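Local coordinates for Bd0816 (Bdellovibrio bacteriovorus HD100, PDB 5CER), which probably acts as a serine-type D-Ala-D-Ala carboxypeptidase of the peptidase S13 family, cleaving the terminal D-alanine from peptidoglycan stem peptides, at residues T39-I44 with A237-A242; A230-F235 with N245-H250. The protein carries 2 engineered substitutions. One frame throughout, in Å; residues are numbered along the deposited sequence.

Contact 1 of 2, residues T39-I44 with A237-A242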
loop_
_atom_site.group_PDB
_atom_site.type_symbol
_atom_site.label_atom_id
_atom_site.label_comp_id
_atom_site.label_asym_id
_atom_site.label_seq_id
_atom_site.Cartn_x
_atom_site.Cartn_y
_atom_site.Cartn_z
ATOM N N THR A 39 13.607 -4.948 -1.910
ATOM C CA THR A 39 14.097 -4.154 -0.787
ATOM C C THR A 39 13.919 -4.895 0.539
ATOM O O THR A 39 14.864 -4.959 1.375
ATOM C CB THR A 39 13.430 -2.785 -0.786
ATOM O OG1 THR A 39 13.716 -2.124 -2.040
ATOM C CG2 THR A 39 13.965 -1.946 0.344
ATOM N N THR A 40 12.761 -5.535 0.677
ATOM C CA THR A 40 12.448 -6.389 1.804
ATOM C C THR A 40 13.433 -7.537 1.992
ATOM O O THR A 40 13.894 -7.810 3.123
ATOM C CB THR A 40 10.984 -6.925 1.693
ATOM O OG1 THR A 40 10.064 -5.835 1.846
ATOM C CG2 THR A 40 10.667 -7.951 2.747
ATOM N N LEU A 41 13.752 -8.241 0.909
ATOM C CA LEU A 41 14.739 -9.340 1.004
ATOM C C LEU A 41 16.103 -8.813 1.453
ATOM O O LEU A 41 16.777 -9.424 2.275
ATOM C CB LEU A 41 14.883 -10.073 -0.328
ATOM C CG LEU A 41 16.020 -11.106 -0.470
ATOM C CD1 LEU A 41 15.906 -12.225 0.541
ATOM C CD2 LEU A 41 15.999 -11.654 -1.887
ATOM N N TRP A 42 16.523 -7.722 0.842
ATOM C CA TRP A 42 17.837 -7.156 1.099
ATOM C C TRP A 42 17.931 -6.757 2.599
ATOM O O TRP A 42 18.891 -7.095 3.277
ATOM C CB TRP A 42 18.099 -5.945 0.183
ATOM C CG TRP A 42 19.464 -5.342 0.306
ATOM C CD1 TRP A 42 20.581 -5.935 0.752
ATOM C CD2 TRP A 42 19.843 -4.001 -0.056
ATOM N NE1 TRP A 42 21.637 -5.076 0.709
ATOM C CE2 TRP A 42 21.214 -3.874 0.212
ATOM C CE3 TRP A 42 19.149 -2.901 -0.575
ATOM C CZ2 TRP A 42 21.917 -2.696 -0.024
ATOM C CZ3 TRP A 42 19.841 -1.726 -0.800
ATOM C CH2 TRP A 42 21.223 -1.644 -0.543
ATOM N N ALA A 43 16.918 -6.048 3.093
ATOM C CA ALA A 43 16.900 -5.662 4.514
ATOM C C ALA A 43 17.006 -6.893 5.429
ATOM O O ALA A 43 17.794 -6.902 6.367
ATOM C CB ALA A 43 15.640 -4.826 4.847
ATOM N N ILE A 44 16.213 -7.904 5.144
ATOM C CA ILE A 44 16.235 -9.120 5.954
ATOM C C ILE A 44 17.581 -9.816 5.891
ATOM O O ILE A 44 18.126 -10.207 6.930
ATOM C CB ILE A 44 15.107 -10.096 5.571
ATOM C CG1 ILE A 44 13.790 -9.520 6.068
ATOM C CG2 ILE A 44 15.351 -11.466 6.163
ATOM C CD1 ILE A 44 12.575 -10.187 5.505
ATOM N N ALA A 237 24.139 -9.129 -7.227
ATOM C CA ALA A 237 25.111 -10.066 -7.786
ATOM C C ALA A 237 25.222 -11.320 -6.906
ATOM O O ALA A 237 25.220 -12.442 -7.415
ATOM C CB ALA A 237 26.468 -9.388 -7.930
ATOM N N ALA A 238 25.344 -11.148 -5.595
ATOM C CA ALA A 238 25.647 -12.280 -4.731
ATOM C C ALA A 238 24.397 -13.102 -4.449
ATOM O O ALA A 238 24.414 -14.315 -4.508
ATOM C CB ALA A 238 26.321 -11.792 -3.444
ATOM N N THR A 239 23.320 -12.440 -4.079
ATOM C CA THR A 239 22.093 -13.138 -3.658
ATOM C C THR A 239 21.206 -13.509 -4.844
ATOM O O THR A 239 20.709 -14.599 -4.874
ATOM C CB THR A 239 21.270 -12.279 -2.667
ATOM O OG1 THR A 239 22.094 -11.892 -1.562
ATOM C CG2 THR A 239 20.043 -13.033 -2.152
ATOM N N LEU A 240 21.004 -12.605 -5.795
ATOM C CA LEU A 240 20.096 -12.847 -6.904
ATOM C C LEU A 240 20.792 -13.329 -8.186
ATOM O O LEU A 240 20.126 -13.592 -9.187
ATOM C CB LEU A 240 19.278 -11.600 -7.179
ATOM C CG LEU A 240 18.368 -11.131 -6.052
ATOM C CD1 LEU A 240 17.698 -9.827 -6.433
ATOM C CD2 LEU A 240 17.304 -12.165 -5.715
ATOM N N LYS A 241 22.116 -13.466 -8.151
ATOM C CA LYS A 241 22.894 -13.824 -9.326
ATOM C C LYS A 241 22.520 -12.938 -10.505
ATOM O O LYS A 241 22.349 -13.406 -11.617
ATOM C CB LYS A 241 22.714 -15.300 -9.674
ATOM C CG LYS A 241 23.080 -16.283 -8.575
ATOM C CD LYS A 241 24.407 -15.914 -7.895
ATOM C CE LYS A 241 25.118 -17.090 -7.241
ATOM N NZ LYS A 241 24.963 -17.066 -5.765
ATOM N N ALA A 242 22.493 -11.634 -10.263
ATOM C CA ALA A 242 21.913 -10.673 -11.184
ATOM C C ALA A 242 22.760 -9.424 -11.323
ATOM O O ALA A 242 23.250 -8.877 -10.323
ATOM C CB ALA A 242 20.554 -10.299 -10.686
#
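Thr239 meets Leu41 through its methyl alone: CG2 lies 4.3 Å from Leu41 CD2, while the hydroxyl OG1 is hydrogen-bonded to Glu45 OE1, one turn further along helix 35-47. The two branches of one small side chain thus serve different ends, one apolar and one polar, against the same helix. At Leu240 the contact continues methyl to methyl, with CD2 4.1 Å from Leu41 CD2. A single methyl of Leu41 therefore takes both partners, and the two leucines run past one another in opposite senses. Leu41 reaches across because its CG stands anti to the backbone N (chi1 171°). Helix 270-286 also meets Leu240, whose O accepts a hydrogen bond from Lys275 NZ and whose side chain touches Thr276. Lys241 then turns the chain with a positive phi of 50°, and its NZ folds back to Ala238 O at 3.1 Å. Ala242 is tied by a backbone hydrogen bond to Ala236. This sparse, buried apolar seam between helix 35-47 and the C-terminal part of helix 228-239 and the turn after it belongs to the helical part of the serine beta-lactamase-like fold shared by serine DD-peptidases and serine beta-lactamases.

Contact 2 of 2, residues A230-F235 with N245-H250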
loop_
_atom_site.group_PDB
_atom_site.type_symbol
_atom_site.label_atom_id
_atom_site.label_comp_id
_atom_site.label_asym_id
_atom_site.label_seq_id
_atom_site.Cartn_x
_atom_site.Cartn_y
_atom_site.Cartn_z
ATOM N N ALA A 230 25.201 1.378 -4.772
ATOM C CA ALA A 230 26.413 0.541 -4.862
ATOM C C ALA A 230 26.264 -0.721 -4.034
ATOM O O ALA A 230 26.482 -1.825 -4.507
ATOM C CB ALA A 230 27.638 1.340 -4.464
ATOM N N ALA A 231 25.821 -0.556 -2.798
ATOM C CA ALA A 231 25.591 -1.686 -1.927
ATOM C C ALA A 231 24.493 -2.600 -2.526
ATOM O O ALA A 231 24.632 -3.818 -2.444
ATOM C CB ALA A 231 25.250 -1.233 -0.509
ATOM N N PHE A 232 23.455 -2.021 -3.127
ATOM C CA PHE A 232 22.412 -2.817 -3.767
ATOM C C PHE A 232 22.900 -3.743 -4.878
ATOM O O PHE A 232 22.531 -4.917 -4.943
ATOM C CB PHE A 232 21.318 -1.959 -4.350
ATOM C CG PHE A 232 20.218 -2.781 -4.994
ATOM C CD1 PHE A 232 19.200 -3.270 -4.255
ATOM C CD2 PHE A 232 20.249 -3.071 -6.360
ATOM C CE1 PHE A 232 18.225 -4.039 -4.854
ATOM C CE2 PHE A 232 19.273 -3.828 -6.950
ATOM C CZ PHE A 232 18.275 -4.317 -6.196
ATOM N N ASN A 233 23.757 -3.214 -5.744
ATOM C CA ASN A 233 24.285 -4.001 -6.855
ATOM C C ASN A 233 25.091 -5.204 -6.384
ATOM O O ASN A 233 24.967 -6.288 -6.943
ATOM C CB ASN A 233 25.053 -3.098 -7.821
ATOM C CG ASN A 233 24.135 -2.162 -8.588
ATOM O OD1 ASN A 233 22.926 -2.292 -8.554
ATOM N ND2 ASN A 233 24.701 -1.135 -9.164
ATOM N N ALA A 234 25.904 -5.039 -5.332
ATOM C CA ALA A 234 26.656 -6.178 -4.756
ATOM C C ALA A 234 25.692 -7.236 -4.220
ATOM O O ALA A 234 25.918 -8.445 -4.361
ATOM C CB ALA A 234 27.615 -5.700 -3.664
ATOM N N PHE A 235 24.648 -6.770 -3.558
ATOM C CA PHE A 235 23.585 -7.664 -3.058
ATOM C C PHE A 235 22.932 -8.436 -4.205
ATOM O O PHE A 235 22.762 -9.642 -4.085
ATOM C CB PHE A 235 22.538 -6.905 -2.249
ATOM C CG PHE A 235 21.200 -7.585 -2.213
ATOM C CD1 PHE A 235 20.976 -8.687 -1.417
ATOM C CD2 PHE A 235 20.155 -7.115 -3.006
ATOM C CE1 PHE A 235 19.733 -9.287 -1.394
ATOM C CE2 PHE A 235 18.924 -7.748 -3.004
ATOM C CZ PHE A 235 18.712 -8.831 -2.192
ATOM N N ASN A 245 21.988 -6.355 -16.619
ATOM C CA ASN A 245 21.151 -7.049 -17.592
ATOM C C ASN A 245 19.843 -7.541 -17.021
ATOM O O ASN A 245 18.884 -7.681 -17.758
ATOM C CB ASN A 245 21.915 -8.241 -18.238
ATOM C CG ASN A 245 23.135 -7.798 -19.041
ATOM O OD1 ASN A 245 24.199 -8.372 -18.902
ATOM N ND2 ASN A 245 23.006 -6.710 -19.773
ATOM N N GLN A 246 19.804 -7.864 -15.742
ATOM C CA GLN A 246 18.594 -8.373 -15.086
ATOM C C GLN A 246 17.863 -7.356 -14.212
ATOM O O GLN A 246 16.675 -7.523 -13.931
ATOM C CB GLN A 246 18.923 -9.598 -14.200
ATOM C CG GLN A 246 19.275 -10.863 -14.936
ATOM C CD GLN A 246 20.725 -10.899 -15.336
ATOM O OE1 GLN A 246 21.619 -10.602 -14.537
ATOM N NE2 GLN A 246 20.969 -11.309 -16.567
ATOM N N ILE A 247 18.589 -6.366 -13.693
ATOM C CA ILE A 247 18.036 -5.489 -12.641
ATOM C C ILE A 247 18.795 -4.178 -12.539
ATOM O O ILE A 247 20.039 -4.159 -12.547
ATOM C CB ILE A 247 17.965 -6.249 -11.299
ATOM C CG1 ILE A 247 17.217 -5.419 -10.252
ATOM C CG2 ILE A 247 19.350 -6.671 -10.786
ATOM C CD1 ILE A 247 16.677 -6.241 -9.104
ATOM N N VAL A 248 18.052 -3.085 -12.528
ATOM C CA VAL A 248 18.610 -1.739 -12.258
ATOM C C VAL A 248 17.719 -1.044 -11.251
ATOM O O VAL A 248 16.521 -0.922 -11.479
ATOM C CB VAL A 248 18.702 -0.855 -13.516
ATOM C CG1 VAL A 248 19.368 0.494 -13.218
ATOM C CG2 VAL A 248 19.493 -1.572 -14.645
ATOM N N PHE A 249 18.311 -0.648 -10.129
ATOM C CA PHE A 249 17.613 0.079 -9.098
ATOM C C PHE A 249 18.173 1.490 -8.952
ATOM O O PHE A 249 19.386 1.724 -9.089
ATOM C CB PHE A 249 17.675 -0.662 -7.726
ATOM C CG PHE A 249 16.489 -1.535 -7.424
ATOM C CD1 PHE A 249 15.875 -2.298 -8.407
ATOM C CD2 PHE A 249 16.026 -1.660 -6.122
ATOM C CE1 PHE A 249 14.802 -3.109 -8.112
ATOM C CE2 PHE A 249 14.923 -2.483 -5.835
ATOM C CZ PHE A 249 14.322 -3.201 -6.835
ATOM N N HIS A 250 17.270 2.408 -8.615
ATOM C CA HIS A 250 17.577 3.783 -8.209
ATOM C C HIS A 250 17.093 4.092 -6.816
ATOM O O HIS A 250 17.567 5.033 -6.208
ATOM C CB HIS A 250 16.894 4.728 -9.169
ATOM C CG HIS A 250 17.197 4.463 -10.607
ATOM N ND1 HIS A 250 16.459 3.591 -11.389
ATOM C CD2 HIS A 250 18.124 4.995 -11.417
ATOM C CE1 HIS A 250 16.930 3.591 -12.615
ATOM N NE2 HIS A 250 17.939 4.437 -12.657
#
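A chi1 of -179° turns the Phe232 ring away from its own backbone N and out from helix 228-239 to meet that of Phe249, whose own chi1 of -95° is well off the staggered values and lays its ring over the first. The result is an offset aromatic stack, here joining a helix of the serine beta-lactamase-like fold to a short edge strand. Segment 245-250 carries strand 247-248, which forms one edge of a small antiparallel sheet, next to strand 267-268, with 29-30 beyond, and Phe249 follows directly on that strand.

The rings are nearly parallel, their planes only 6° apart, and the centroids of Phe232 and Phe249 are separated by 4.3 Å. Displacement moves the Phe249 ring toward the rim of its partner, while its CB lies over the CD2-CE2 side of the same face, 3.9 Å from the Phe232 ring centroid, a CH-pi contact. One residue thereby covers that face with both an aromatic and an aliphatic group.

Ile247 approaches differently. Its CD1 comes up at the edge of the Phe232 ring, near the plane, 3.8 Å from Phe232 CZ. Asn233 OD1 also lies at the ring edge, in the plane and 3.5 Å from Phe232 CD2, where an amide oxygen faces the slightly positive rim of C-H groups.

Helix 35-47 adds to the surroundings: Ile38 touches both Ile247 and Phe249, and Trp42 meets the Phe232 ring edge-to-face. Within the stack itself, the shortest approaches fall at the outer end of the Phe232 ring, where Phe249 CD2 is 3.5 Å from CE1 of Phe232 and Phe249 CG lies equally close to Phe232 CZ.

In the fold
Contacts 1 and 2 share helix 228-239 and lie about 9 Å apart, centre to centre, on the same side of the chain's centre. Trp42 joins them: although it makes no contact with 237-242, its CH2 lies 3.4 Å from Phe232 N, and its ring stacks on Phe235, with CD1 3.4 Å from Phe235 CG. A second link comes from the chain beyond the helix, where Ala242 CB is 3.8 Å from Ile247 CG2. Helix 35-47 therefore touches helix 228-239 near both contacts, and the chain beyond 228-239 returns to the same apolar cluster. In S13 relatives the corresponding helix carries the SxxK motif at its start, so contact 1 probably involves a later turn of that helix.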